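Local coordinates for protein tudor (Drosophila melanogaster, PDB 4Q5W) that is required in oogenesis for primordial germ cell formation and may act with the Piwi proteins aub and AGO3 in piRNA-mediated repression of transposable elements, at residues Y77-I82 with T88-L93; F63-I68 with Y94-E99; T9-T14 with T127-L132; S15-Q20 with V154-K159. One frame throughout, in Å; residues are numbered along the deposited sequence. Where two conformers were deposited one is given.

Contact 1: residues Y77-I82 with T88-L93; sequences YKVILI and TVVDKL
The Tyr77 ring carries Leu93 on one face and Val90 O near its plane at the edge. Leu93 CD1 sits almost over the ring centre, 3.6 Å from the centroid and 11° off the ring normal, a CH-pi contact. The two side chains cross at about a right angle. Tyr77 CG is anti to the carbonyl carbon (chi1 -58°), which carries the ring to Leu93. They meet where the chain leaves the second strand of the beta hairpin 77-81 and 87-90, part of the four-stranded antiparallel sheet of the Tudor core in extended-Tudor 9. Tyr77 OH is hydrogen-bonded to Ala47 N. Replacing Tyr77 by an alanine would probably leave Leu93 CD1 without a ring to lie on and Ala47 N without its hydroxyl partner. Two hydrogen-bonded pairs join the strands. Tyr77 N meets Val90 O at 2.9 Å, and Val90 N returns the bond to Tyr77 O. Val79 and Thr88 do the same, and the bond from Val79 N to Thr88 O is nearly straight (174°). Lys78 and Val89 form the non-hydrogen-bonded pair between them, their CA atoms 4.5 Å apart. On the Tyr77 face, Val79 CG2 and Thr88 CG2 lie 3.8 Å apart.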
loop_
_atom_site.group_PDB
_atom_site.type_symbol
_atom_site.label_atom_id
_atom_site.label_comp_id
_atom_site.label_asym_id
_atom_site.label_seq_id
_atom_site.Cartn_x
_atom_site.Cartn_y
_atom_site.Cartn_z
ATOM N N TYR A 77 -1.331 -16.081 11.106
ATOM C CA TYR A 77 -0.487 -14.899 11.226
ATOM C C TYR A 77 -1.127 -13.750 10.477
ATOM O O TYR A 77 -1.647 -13.945 9.382
ATOM C CB TYR A 77 0.883 -15.149 10.593
ATOM C CG TYR A 77 1.656 -16.308 11.173
ATOM C CD1 TYR A 77 2.663 -16.092 12.103
ATOM C CD2 TYR A 77 1.405 -17.612 10.767
ATOM C CE1 TYR A 77 3.385 -17.141 12.626
ATOM C CE2 TYR A 77 2.122 -18.678 11.294
ATOM C CZ TYR A 77 3.114 -18.431 12.221
ATOM O OH TYR A 77 3.850 -19.464 12.745
ATOM N N LYS A 78 -1.089 -12.557 11.065
ATOM C CA LYS A 78 -1.365 -11.347 10.309
ATOM C C LYS A 78 -0.038 -10.852 9.768
ATOM O O LYS A 78 0.921 -10.673 10.523
ATOM C CB LYS A 78 -2.005 -10.255 11.174
ATOM C CG LYS A 78 -2.287 -8.969 10.372
ATOM C CD LYS A 78 -3.013 -7.915 11.189
ATOM C CE LYS A 78 -3.416 -6.718 10.307
ATOM N NZ LYS A 78 -4.012 -5.593 11.096
ATOM N N VAL A 79 0.021 -10.656 8.457
ATOM C CA VAL A 79 1.258 -10.249 7.810
ATOM C C VAL A 79 1.043 -8.996 6.973
ATOM O O VAL A 79 -0.086 -8.682 6.605
ATOM C CB VAL A 79 1.789 -11.353 6.879
ATOM C CG1 VAL A 79 1.953 -12.663 7.644
ATOM C CG2 VAL A 79 0.855 -11.541 5.688
ATOM N N ILE A 80 2.134 -8.288 6.693
ATOM C CA ILE A 80 2.127 -7.217 5.700
ATOM C C ILE A 80 2.810 -7.714 4.426
ATOM O O ILE A 80 3.851 -8.377 4.485
ATOM C CB ILE A 80 2.801 -5.910 6.220
ATOM C CG1 ILE A 80 2.855 -4.851 5.108
ATOM C CG2 ILE A 80 4.196 -6.171 6.752
ATOM C CD1 ILE A 80 3.362 -3.476 5.584
ATOM N N LEU A 81 2.210 -7.427 3.274
ATOM C CA LEU A 81 2.867 -7.702 2.000
ATOM C C LEU A 81 3.775 -6.517 1.732
ATOM O O LEU A 81 3.327 -5.475 1.221
ATOM C CB LEU A 81 1.846 -7.879 0.876
ATOM C CG LEU A 81 0.684 -8.848 1.174
ATOM C CD1 LEU A 81 -0.195 -9.035 -0.053
ATOM C CD2 LEU A 81 1.196 -10.195 1.684
ATOM N N ILE A 82 5.042 -6.672 2.103
ATOM C CA ILE A 82 5.960 -5.543 2.234
ATOM C C ILE A 82 6.161 -4.716 0.973
ATOM O O ILE A 82 6.442 -3.518 1.054
ATOM C CB ILE A 82 7.332 -5.967 2.781
ATOM C CG1 ILE A 82 8.019 -6.957 1.831
ATOM C CG2 ILE A 82 7.176 -6.547 4.178
ATOM C CD1 ILE A 82 9.499 -7.133 2.122
ATOM N N THR A 88 -2.897 -9.031 5.514
ATOM C CA THR A 88 -3.785 -10.160 5.314
ATOM C C THR A 88 -3.458 -11.227 6.335
ATOM O O THR A 88 -2.425 -11.154 7.011
ATOM C CB THR A 88 -3.669 -10.725 3.878
ATOM O OG1 THR A 88 -4.686 -11.708 3.662
ATOM C CG2 THR A 88 -2.311 -11.343 3.646
ATOM N N VAL A 89 -4.338 -12.213 6.451
ATOM C CA VAL A 89 -4.162 -13.280 7.427
ATOM C C VAL A 89 -4.000 -14.603 6.709
ATOM O O VAL A 89 -4.832 -14.974 5.874
ATOM C CB VAL A 89 -5.353 -13.368 8.392
ATOM C CG1 VAL A 89 -5.281 -14.640 9.219
ATOM C CG2 VAL A 89 -5.390 -12.141 9.287
ATOM N N VAL A 90 -2.918 -15.306 7.031
ATOM C CA VAL A 90 -2.593 -16.562 6.376
ATOM C C VAL A 90 -2.385 -17.655 7.420
ATOM O O VAL A 90 -2.220 -17.371 8.613
ATOM C CB VAL A 90 -1.318 -16.428 5.526
ATOM C CG1 VAL A 90 -1.459 -15.278 4.528
ATOM C CG2 VAL A 90 -0.122 -16.193 6.423
ATOM N N ASP A 91 -2.403 -18.906 6.979
ATOM C CA ASP A 91 -2.160 -20.010 7.894
ATOM C C ASP A 91 -0.947 -20.832 7.479
ATOM O O ASP A 91 -0.670 -21.876 8.065
ATOM C CB ASP A 91 -3.403 -20.899 8.047
ATOM C CG ASP A 91 -3.794 -21.597 6.761
ATOM O OD1 ASP A 91 -3.194 -21.301 5.708
ATOM O OD2 ASP A 91 -4.712 -22.448 6.807
ATOM N N LYS A 92 -0.228 -20.345 6.478
ATOM C CA LYS A 92 0.969 -21.019 5.985
ATOM C C LYS A 92 2.027 -20.010 5.557
ATOM O O LYS A 92 1.729 -19.024 4.886
ATOM C CB LYS A 92 0.621 -21.935 4.814
ATOM C CG LYS A 92 1.793 -22.751 4.306
ATOM C CD LYS A 92 1.363 -23.658 3.171
ATOM C CE LYS A 92 2.493 -24.566 2.721
ATOM N NZ LYS A 92 2.080 -25.423 1.580
ATOM N N LEU A 93 3.270 -20.271 5.942
ATOM C CA LEU A 93 4.379 -19.380 5.636
ATOM C C LEU A 93 5.428 -20.132 4.839
ATOM O O LEU A 93 5.633 -21.333 5.053
ATOM C CB LEU A 93 5.020 -18.878 6.928
ATOM C CG LEU A 93 4.115 -18.112 7.893
ATOM C CD1 LEU A 93 4.887 -17.734 9.137
ATOM C CD2 LEU A 93 3.512 -16.875 7.223
#

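Contact 2: residues F63-I68 with Y94-E99; sequences FYRSRI and YELPQE
Phe63 and Tyr94 form a T-shaped pair, the edge of Phe63 turned to the face of Tyr94. It lies where the segment after the last strand of the Tudor sheet folds back beside strand 63-71. The ring planes stand at 84° and the centroids are 5.4 Å apart. Phe63 CE2 does the touching, 3.6 Å from Tyr94 CE1 and 3.8 Å from Tyr94 CZ. Leu40 packs against both rings. With an alanine in place of Tyr94, the edge of Phe63 would probably lose the face it meets, and a gap would open beside Leu40. The second touch is a little less close but as extensive. A single methyl of Leu96 rests against the aliphatic part of the buried Arg65. The guanidinium is held elsewhere, by a salt bridge to Asp83 and by hydrogen bonds to Ile103 O and Lys104 O. The bend at chi3 (-66°) turns it off the line of the methylenes, toward those partners. The loose side lies beyond Leu96, where the segment parts from the strand and Gln98 and Glu99 are exposed to solvent. The carbons that meet at the second touch are Leu96 CD1 and Arg65 CD, 3.8 Å apart, with Arg65 CG only slightly farther from the same methyl.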
loop_
_atom_site.group_PDB
_atom_site.type_symbol
_atom_site.label_atom_id
_atom_site.label_comp_id
_atom_site.label_asym_id
_atom_site.label_seq_id
_atom_site.Cartn_x
_atom_site.Cartn_y
_atom_site.Cartn_z
ATOM N N PHE A 63 2.162 -15.198 -4.959
ATOM C CA PHE A 63 3.074 -15.165 -3.815
ATOM C C PHE A 63 3.750 -13.810 -3.608
ATOM O O PHE A 63 4.102 -13.132 -4.571
ATOM C CB PHE A 63 4.109 -16.290 -3.935
ATOM C CG PHE A 63 3.512 -17.677 -3.833
ATOM C CD1 PHE A 63 3.068 -18.343 -4.966
ATOM C CD2 PHE A 63 3.394 -18.310 -2.607
ATOM C CE1 PHE A 63 2.514 -19.610 -4.879
ATOM C CE2 PHE A 63 2.850 -19.587 -2.512
ATOM C CZ PHE A 63 2.407 -20.237 -3.648
ATOM N N TYR A 64 3.930 -13.432 -2.343
ATOM C CA TYR A 64 4.407 -12.106 -1.973
ATOM C C TYR A 64 5.427 -12.145 -0.838
ATOM O O TYR A 64 5.314 -12.954 0.092
ATOM C CB TYR A 64 3.227 -11.274 -1.492
ATOM C CG TYR A 64 2.237 -10.932 -2.570
ATOM C CD1 TYR A 64 1.239 -11.819 -2.938
ATOM C CD2 TYR A 64 2.290 -9.703 -3.206
ATOM C CE1 TYR A 64 0.321 -11.496 -3.938
ATOM C CE2 TYR A 64 1.375 -9.369 -4.195
ATOM C CZ TYR A 64 0.395 -10.262 -4.550
ATOM O OH TYR A 64 -0.510 -9.920 -5.534
ATOM N N ARG A 65 6.406 -11.248 -0.891
ATOM C CA ARG A 65 7.277 -11.053 0.249
ATOM C C ARG A 65 6.461 -10.495 1.401
ATOM O O ARG A 65 5.639 -9.597 1.209
ATOM C CB ARG A 65 8.408 -10.087 -0.079
ATOM C CG ARG A 65 9.355 -10.606 -1.148
ATOM C CD ARG A 65 10.694 -9.919 -1.030
ATOM N NE ARG A 65 10.600 -8.493 -1.334
ATOM C CZ ARG A 65 11.593 -7.634 -1.138
ATOM N NH1 ARG A 65 11.432 -6.347 -1.440
ATOM N NH2 ARG A 65 12.746 -8.068 -0.645
ATOM N N SER A 66 6.701 -11.013 2.600
ATOM C CA SER A 66 5.885 -10.648 3.749
ATOM C C SER A 66 6.688 -10.464 5.022
ATOM O O SER A 66 7.795 -10.980 5.152
ATOM C CB SER A 66 4.821 -11.719 3.989
ATOM O OG SER A 66 5.427 -13.004 4.065
ATOM N N ARG A 67 6.099 -9.744 5.976
ATOM C CA ARG A 67 6.667 -9.603 7.309
ATOM C C ARG A 67 5.563 -9.875 8.321
ATOM O O ARG A 67 4.433 -9.411 8.163
ATOM C CB ARG A 67 7.259 -8.203 7.535
ATOM C CG ARG A 67 7.803 -7.987 8.941
ATOM C CD ARG A 67 8.664 -6.725 9.052
ATOM N NE ARG A 67 8.056 -5.581 8.373
ATOM C CZ ARG A 67 7.146 -4.784 8.923
ATOM N NH1 ARG A 67 6.654 -3.761 8.233
ATOM N NH2 ARG A 67 6.732 -5.001 10.166
ATOM N N ILE A 68 5.886 -10.643 9.352
ATOM C CA ILE A 68 4.906 -10.999 10.366
ATOM C C ILE A 68 4.569 -9.798 11.241
ATOM O O ILE A 68 5.451 -9.207 11.867
ATOM C CB ILE A 68 5.416 -12.144 11.265
ATOM C CG1 ILE A 68 5.831 -13.351 10.415
ATOM C CG2 ILE A 68 4.355 -12.544 12.277
ATOM C CD1 ILE A 68 4.702 -13.973 9.625
ATOM N N TYR A 94 6.091 -19.423 3.934
ATOM C CA TYR A 94 7.194 -19.997 3.173
ATOM C C TYR A 94 8.468 -19.218 3.485
ATOM O O TYR A 94 8.407 -18.050 3.888
ATOM C CB TYR A 94 6.912 -19.941 1.666
ATOM C CG TYR A 94 5.662 -20.663 1.235
ATOM C CD1 TYR A 94 4.425 -20.024 1.266
ATOM C CD2 TYR A 94 5.715 -21.977 0.783
ATOM C CE1 TYR A 94 3.280 -20.675 0.866
ATOM C CE2 TYR A 94 4.572 -22.640 0.382
ATOM C CZ TYR A 94 3.359 -21.982 0.430
ATOM O OH TYR A 94 2.223 -22.633 0.037
ATOM N N GLU A 95 9.615 -19.867 3.304
ATOM C CA GLU A 95 10.904 -19.207 3.484
ATOM C C GLU A 95 11.116 -18.171 2.387
ATOM O O GLU A 95 10.737 -18.385 1.243
ATOM C CB GLU A 95 12.050 -20.222 3.439
ATOM C CG GLU A 95 11.881 -21.439 4.328
ATOM C CD GLU A 95 12.010 -21.134 5.815
ATOM O OE1 GLU A 95 12.284 -19.974 6.180
ATOM O OE2 GLU A 95 11.837 -22.069 6.626
ATOM N N LEU A 96 11.731 -17.054 2.742
ATOM C CA LEU A 96 12.137 -16.065 1.747
ATOM C C LEU A 96 13.426 -16.522 1.069
ATOM O O LEU A 96 14.445 -16.714 1.739
ATOM C CB LEU A 96 12.359 -14.713 2.413
ATOM C CG LEU A 96 12.803 -13.592 1.466
ATOM C CD1 LEU A 96 11.641 -13.200 0.568
ATOM C CD2 LEU A 96 13.315 -12.413 2.263
ATOM N N PRO A 97 13.390 -16.706 -0.258
ATOM C CA PRO A 97 14.608 -17.109 -0.965
ATOM C C PRO A 97 15.740 -16.117 -0.711
ATOM O O PRO A 97 15.492 -14.906 -0.623
ATOM C CB PRO A 97 14.183 -17.084 -2.435
ATOM C CG PRO A 97 12.715 -17.395 -2.395
ATOM C CD PRO A 97 12.214 -16.677 -1.151
ATOM N N GLN A 98 16.958 -16.637 -0.580
ATOM C CA GLN A 98 18.125 -15.842 -0.195
ATOM C C GLN A 98 18.376 -14.606 -1.061
ATOM O O GLN A 98 18.872 -13.581 -0.569
ATOM C CB GLN A 98 19.376 -16.730 -0.195
ATOM C CG GLN A 98 20.633 -16.052 0.337
ATOM C CD GLN A 98 20.517 -15.649 1.797
ATOM O OE1 GLN A 98 19.639 -16.123 2.523
ATOM N NE2 GLN A 98 21.421 -14.780 2.241
ATOM N N GLU A 99 18.045 -14.708 -2.344
ATOM C CA GLU A 99 18.324 -13.625 -3.297
ATOM C C GLU A 99 17.568 -12.329 -2.996
ATOM O O GLU A 99 17.910 -11.269 -3.532
ATOM C CB GLU A 99 18.048 -14.081 -4.735
ATOM C CG GLU A 99 16.607 -14.510 -4.995
ATOM C CD GLU A 99 16.367 -14.918 -6.436
ATOM O OE1 GLU A 99 17.216 -14.606 -7.298
ATOM O OE2 GLU A 99 15.329 -15.557 -6.714
#

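Contact 3: residues T9-T14 with T127-L132; sequences THVENT and TTFDAL
Strand 5-11 meets helix 122-134 in the part of the extended Tudor domain that is staphylococcal nuclease-like in this family. Val11 points at the helix and Phe129 points back. Both methyls of the valine reach the CD2-CE2 side of the ring, obliquely. Val11 CG2 is 3.9 Å from Phe129 CE2, and Val11 CG1 is 4.0 Å from Phe129 CD2. Phe129 extends from the helix with CG opposite its backbone N (chi1 -169°), which carries the ring out to the strand. Past the chain's corner at Glu12, Thr14 adds a looser touch, its CG2 4.3 Å from Phe129 CD2. Leu126 and Leu133 of the same helix also pack on Val11. His10 CB points away from the helix, and His10 NE2 gives a hydrogen bond to Glu12 OE1 at 3.1 Å, in the plane of the imidazole. Between these two segments the contacts are all carbon to carbon, and their hold depends on shape and burial rather than on directed bonds.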
loop_
_atom_site.group_PDB
_atom_site.type_symbol
_atom_site.label_atom_id
_atom_site.label_comp_id
_atom_site.label_asym_id
_atom_site.label_seq_id
_atom_site.Cartn_x
_atom_site.Cartn_y
_atom_site.Cartn_z
ATOM N N THR A 9 -0.468 1.576 -3.986
ATOM C CA THR A 9 -0.734 0.160 -3.746
ATOM C C THR A 9 -1.496 -0.112 -2.446
ATOM O O THR A 9 -2.104 -1.177 -2.299
ATOM C CB THR A 9 0.570 -0.676 -3.784
ATOM O OG1 THR A 9 1.562 -0.070 -2.952
ATOM C CG2 THR A 9 1.096 -0.768 -5.202
ATOM N N HIS A 10 -1.477 0.836 -1.511
ATOM C CA HIS A 10 -2.254 0.684 -0.273
ATOM C C HIS A 10 -2.454 2.003 0.437
ATOM O O HIS A 10 -1.523 2.787 0.587
ATOM C CB HIS A 10 -1.579 -0.281 0.714
ATOM C CG HIS A 10 -2.318 -0.422 2.011
ATOM N ND1 HIS A 10 -3.565 -1.007 2.094
ATOM C CD2 HIS A 10 -1.998 -0.042 3.271
ATOM C CE1 HIS A 10 -3.978 -0.986 3.350
ATOM N NE2 HIS A 10 -3.046 -0.401 4.084
ATOM N N VAL A 11 -3.670 2.234 0.906
ATOM C CA VAL A 11 -3.942 3.423 1.699
ATOM C C VAL A 11 -4.301 3.041 3.124
ATOM O O VAL A 11 -5.312 2.384 3.349
ATOM C CB VAL A 11 -5.096 4.232 1.101
ATOM C CG1 VAL A 11 -5.462 5.399 2.035
ATOM C CG2 VAL A 11 -4.703 4.731 -0.265
ATOM N N GLU A 12 -3.472 3.435 4.086
ATOM C CA GLU A 12 -3.806 3.216 5.491
ATOM C C GLU A 12 -4.682 4.367 5.979
ATOM O O GLU A 12 -5.702 4.164 6.638
ATOM C CB GLU A 12 -2.536 3.127 6.335
ATOM C CG GLU A 12 -2.791 2.720 7.781
ATOM C CD GLU A 12 -3.271 1.283 7.905
ATOM O OE1 GLU A 12 -2.920 0.448 7.042
ATOM O OE2 GLU A 12 -4.010 0.989 8.861
ATOM N N ASN A 13 -4.255 5.580 5.645
ATOM C CA ASN A 13 -5.056 6.788 5.815
ATOM C C ASN A 13 -4.417 7.847 4.927
ATOM O O ASN A 13 -3.460 7.550 4.214
ATOM C CB ASN A 13 -5.089 7.237 7.278
ATOM C CG ASN A 13 -3.698 7.406 7.874
ATOM O OD1 ASN A 13 -2.936 8.293 7.479
ATOM N ND2 ASN A 13 -3.372 6.568 8.847
ATOM N N THR A 14 -4.928 9.073 4.940
ATOM C CA THR A 14 -4.411 10.056 3.985
ATOM C C THR A 14 -2.971 10.470 4.291
ATOM O O THR A 14 -2.284 11.027 3.431
ATOM C CB THR A 14 -5.328 11.298 3.837
ATOM O OG1 THR A 14 -5.412 11.993 5.087
ATOM C CG2 THR A 14 -6.720 10.879 3.391
ATOM N N THR A 127 -13.316 6.112 1.816
ATOM C CA THR A 127 -14.122 5.501 0.762
ATOM C C THR A 127 -14.159 6.393 -0.486
ATOM O O THR A 127 -14.123 5.893 -1.622
ATOM C CB THR A 127 -15.555 5.128 1.245
ATOM O OG1 THR A 127 -16.245 4.414 0.213
ATOM C CG2 THR A 127 -16.360 6.362 1.632
ATOM N N THR A 128 -14.219 7.706 -0.274
ATOM C CA THR A 128 -14.182 8.647 -1.388
ATOM C C THR A 128 -12.820 8.584 -2.078
ATOM O O THR A 128 -12.743 8.608 -3.299
ATOM C CB THR A 128 -14.504 10.076 -0.925
ATOM O OG1 THR A 128 -15.753 10.056 -0.222
ATOM C CG2 THR A 128 -14.618 11.043 -2.128
ATOM N N PHE A 129 -11.752 8.478 -1.289
ATOM C CA PHE A 129 -10.395 8.414 -1.824
ATOM C C PHE A 129 -10.245 7.130 -2.657
ATOM O O PHE A 129 -9.672 7.148 -3.749
ATOM C CB PHE A 129 -9.403 8.430 -0.650
ATOM C CG PHE A 129 -7.955 8.638 -1.038
ATOM C CD1 PHE A 129 -7.583 9.100 -2.305
ATOM C CD2 PHE A 129 -6.957 8.383 -0.106
ATOM C CE1 PHE A 129 -6.244 9.289 -2.629
ATOM C CE2 PHE A 129 -5.614 8.566 -0.422
ATOM C CZ PHE A 129 -5.257 9.015 -1.682
ATOM N N ASP A 130 -10.780 6.021 -2.147
ATOM C CA ASP A 130 -10.700 4.745 -2.856
ATOM C C ASP A 130 -11.333 4.844 -4.240
ATOM O O ASP A 130 -10.779 4.344 -5.219
ATOM C CB ASP A 130 -11.367 3.617 -2.058
ATOM C CG ASP A 130 -10.512 3.126 -0.905
ATOM O OD1 ASP A 130 -9.268 3.153 -1.025
ATOM O OD2 ASP A 130 -11.088 2.704 0.120
ATOM N N ALA A 131 -12.484 5.504 -4.320
ATOM C CA ALA A 131 -13.192 5.662 -5.581
ATOM C C ALA A 131 -12.401 6.551 -6.531
ATOM O O ALA A 131 -12.338 6.284 -7.729
ATOM C CB ALA A 131 -14.570 6.238 -5.335
ATOM N N LEU A 132 -11.804 7.608 -5.980
ATOM C CA LEU A 132 -10.929 8.508 -6.724
ATOM C C LEU A 132 -9.723 7.767 -7.316
ATOM O O LEU A 132 -9.366 7.946 -8.493
ATOM C CB LEU A 132 -10.456 9.625 -5.790
ATOM C CG LEU A 132 -10.023 10.958 -6.385
ATOM C CD1 LEU A 132 -11.040 11.403 -7.423
ATOM C CD2 LEU A 132 -9.906 11.995 -5.280
#

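Contact 4: residues S15-Q20 with V154-K159; sequences SRIYLQ and VRLTTK
The strands at 16-20 and 154-158 do not pair; Leu156 CA stands 10.8 Å from Ile17 CA and 10.9 Å from Leu19 CA, so side chains alone bridge the gap. Leu156 does so with both branches of its fork. Its CD1 meets Ile17 CD1 tip to tip at 4.1 Å. Its CD2 meets Leu19 CD2 at 4.2 Å, the two leucines crossing at a slant. Ile17 reaches inward through an extended chain (chi2 173°), which puts its CD1 at the far end, opposite the leucine methyl. Strand 108-112 lies between these two strands in a five-stranded sheet whose first and last strands also pair. That strand order is consistent with the OB-like fold of the staphylococcal nuclease-like part of extended Tudor domains, and the three side chains belong to its buried interior. Ile8 of strand 5-11 packs on both Ile17 and Leu19, and Val142 of strand 139-144 also touches Leu19. The backbone bonds of the first strand go to its sheet neighbours, with Ile17 joined to Cys110 and Leu19 to Glu108.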
loop_
_atom_site.group_PDB
_atom_site.type_symbol
_atom_site.label_atom_id
_atom_site.label_comp_id
_atom_site.label_asym_id
_atom_site.label_seq_id
_atom_site.Cartn_x
_atom_site.Cartn_y
_atom_site.Cartn_z
ATOM N N SER A 15 -2.515 10.173 5.506
ATOM C CA SER A 15 -1.159 10.525 5.918
ATOM C C SER A 15 -0.198 9.341 5.869
ATOM O O SER A 15 0.965 9.465 6.267
ATOM C CB SER A 15 -1.158 11.142 7.316
ATOM O OG SER A 15 -1.798 12.406 7.287
ATOM N N ARG A 16 -0.685 8.207 5.369
ATOM C CA ARG A 16 0.134 7.005 5.277
ATOM C C ARG A 16 -0.273 6.210 4.046
ATOM O O ARG A 16 -1.149 5.344 4.101
ATOM C CB ARG A 16 0.010 6.166 6.560
ATOM C CG ARG A 16 0.960 4.972 6.621
ATOM C CD ARG A 16 0.931 4.326 7.995
ATOM N NE ARG A 16 1.622 3.043 8.023
ATOM C CZ ARG A 16 2.882 2.882 8.406
ATOM N NH1 ARG A 16 3.433 1.676 8.405
ATOM N NH2 ARG A 16 3.598 3.930 8.783
ATOM N N ILE A 17 0.371 6.528 2.928
ATOM C CA ILE A 17 0.014 5.956 1.643
ATOM C C ILE A 17 1.233 5.248 1.071
ATOM O O ILE A 17 2.298 5.849 0.973
ATOM C CB ILE A 17 -0.421 7.074 0.667
ATOM C CG1 ILE A 17 -1.615 7.845 1.233
ATOM C CG2 ILE A 17 -0.781 6.509 -0.713
ATOM C CD1 ILE A 17 -1.975 9.054 0.388
ATOM N N TYR A 18 1.071 3.975 0.713
ATOM C CA TYR A 18 2.131 3.188 0.078
ATOM C C TYR A 18 2.132 3.389 -1.432
ATOM O O TYR A 18 1.101 3.201 -2.075
ATOM C CB TYR A 18 1.924 1.698 0.376
ATOM C CG TYR A 18 2.232 1.306 1.803
ATOM C CD1 TYR A 18 1.302 1.507 2.816
ATOM C CD2 TYR A 18 3.442 0.716 2.129
ATOM C CE1 TYR A 18 1.579 1.141 4.123
ATOM C CE2 TYR A 18 3.730 0.344 3.436
ATOM C CZ TYR A 18 2.793 0.560 4.426
ATOM O OH TYR A 18 3.079 0.193 5.724
ATOM N N LEU A 19 3.281 3.770 -1.999
ATOM C CA LEU A 19 3.402 3.989 -3.439
ATOM C C LEU A 19 4.614 3.284 -4.000
ATOM O O LEU A 19 5.670 3.272 -3.375
ATOM C CB LEU A 19 3.605 5.479 -3.772
ATOM C CG LEU A 19 2.466 6.472 -3.616
ATOM C CD1 LEU A 19 2.301 6.748 -2.168
ATOM C CD2 LEU A 19 2.750 7.754 -4.362
ATOM N N GLN A 20 4.479 2.756 -5.209
ATOM C CA GLN A 20 5.628 2.217 -5.920
ATOM C C GLN A 20 6.043 3.203 -6.997
ATOM O O GLN A 20 5.301 3.437 -7.940
ATOM C CB GLN A 20 5.276 0.873 -6.545
ATOM C CG GLN A 20 4.896 -0.176 -5.507
ATOM C CD GLN A 20 4.482 -1.477 -6.149
ATOM O OE1 GLN A 20 4.272 -1.545 -7.362
ATOM N NE2 GLN A 20 4.388 -2.529 -5.344
ATOM N N VAL A 154 3.569 14.918 0.322
ATOM C CA VAL A 154 3.525 15.030 -1.133
ATOM C C VAL A 154 2.196 15.573 -1.627
ATOM O O VAL A 154 1.193 15.554 -0.900
ATOM C CB VAL A 154 3.692 13.655 -1.795
ATOM C CG1 VAL A 154 5.065 13.059 -1.477
ATOM C CG2 VAL A 154 2.576 12.737 -1.355
ATOM N N ARG A 155 2.203 16.064 -2.865
ATOM C CA ARG A 155 0.985 16.408 -3.586
ATOM C C ARG A 155 0.768 15.381 -4.677
ATOM O O ARG A 155 1.686 15.096 -5.443
ATOM C CB ARG A 155 1.097 17.776 -4.242
ATOM C CG ARG A 155 0.996 18.939 -3.295
ATOM C CD ARG A 155 0.899 20.227 -4.081
ATOM N NE ARG A 155 1.365 21.346 -3.281
ATOM C CZ ARG A 155 2.636 21.723 -3.227
ATOM N NH1 ARG A 155 3.547 21.074 -3.936
ATOM N NH2 ARG A 155 2.995 22.750 -2.470
ATOM N N LEU A 156 -0.438 14.832 -4.756
ATOM C CA LEU A 156 -0.735 13.794 -5.735
ATOM C C LEU A 156 -1.715 14.296 -6.784
ATOM O O LEU A 156 -2.706 14.946 -6.455
ATOM C CB LEU A 156 -1.333 12.568 -5.040
ATOM C CG LEU A 156 -0.517 11.988 -3.881
ATOM C CD1 LEU A 156 -1.327 10.924 -3.160
ATOM C CD2 LEU A 156 0.793 11.414 -4.385
ATOM N N THR A 157 -1.432 13.999 -8.046
ATOM C CA THR A 157 -2.296 14.366 -9.165
ATOM C C THR A 157 -2.604 13.091 -9.960
ATOM O O THR A 157 -1.698 12.294 -10.184
ATOM C CB THR A 157 -1.574 15.387 -10.078
ATOM O OG1 THR A 157 -1.101 16.492 -9.293
ATOM C CG2 THR A 157 -2.497 15.910 -11.154
ATOM N N THR A 158 -3.851 12.891 -10.386
ATOM C CA THR A 158 -4.147 11.690 -11.170
ATOM C C THR A 158 -3.334 11.731 -12.455
ATOM O O THR A 158 -3.247 12.766 -13.113
ATOM C CB THR A 158 -5.643 11.537 -11.502
ATOM O OG1 THR A 158 -6.081 12.655 -12.291
ATOM C CG2 THR A 158 -6.467 11.452 -10.223
ATOM N N LYS A 159 -2.693 10.614 -12.781
ATOM C CA LYS A 159 -1.827 10.550 -13.954
ATOM C C LYS A 159 -2.666 10.261 -15.190
ATOM O O LYS A 159 -2.495 9.239 -15.846
ATOM C CB LYS A 159 -0.740 9.488 -13.769
ATOM C CG LYS A 159 0.434 9.654 -14.739
ATOM C CD LYS A 159 1.145 10.967 -14.481
ATOM C CE LYS A 159 2.242 11.231 -15.507
ATOM N NZ LYS A 159 2.771 12.627 -15.384
#

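The four contacts fall into two groups on different parts of the fold. Contacts 1 and 2 share the antiparallel Tudor sheet, where strands 63-71 and 77-81 are neighbours joined by backbone bonds such as Ile80 N to Arg67 O. Contact 1 is buried and rests on strand pairing; contact 2 is partly buried and relies on side chains. Contacts 3 and 4 share the other sheet, through adjacent strands 5-11 and 16-21, and both are buried and apolar. They meet where Phe129 packs on Ile17. One touch joins the groups: Ile80 CD1 packs against Tyr18 OH, though the centres of contacts 1 and 4 are about 25 Å apart.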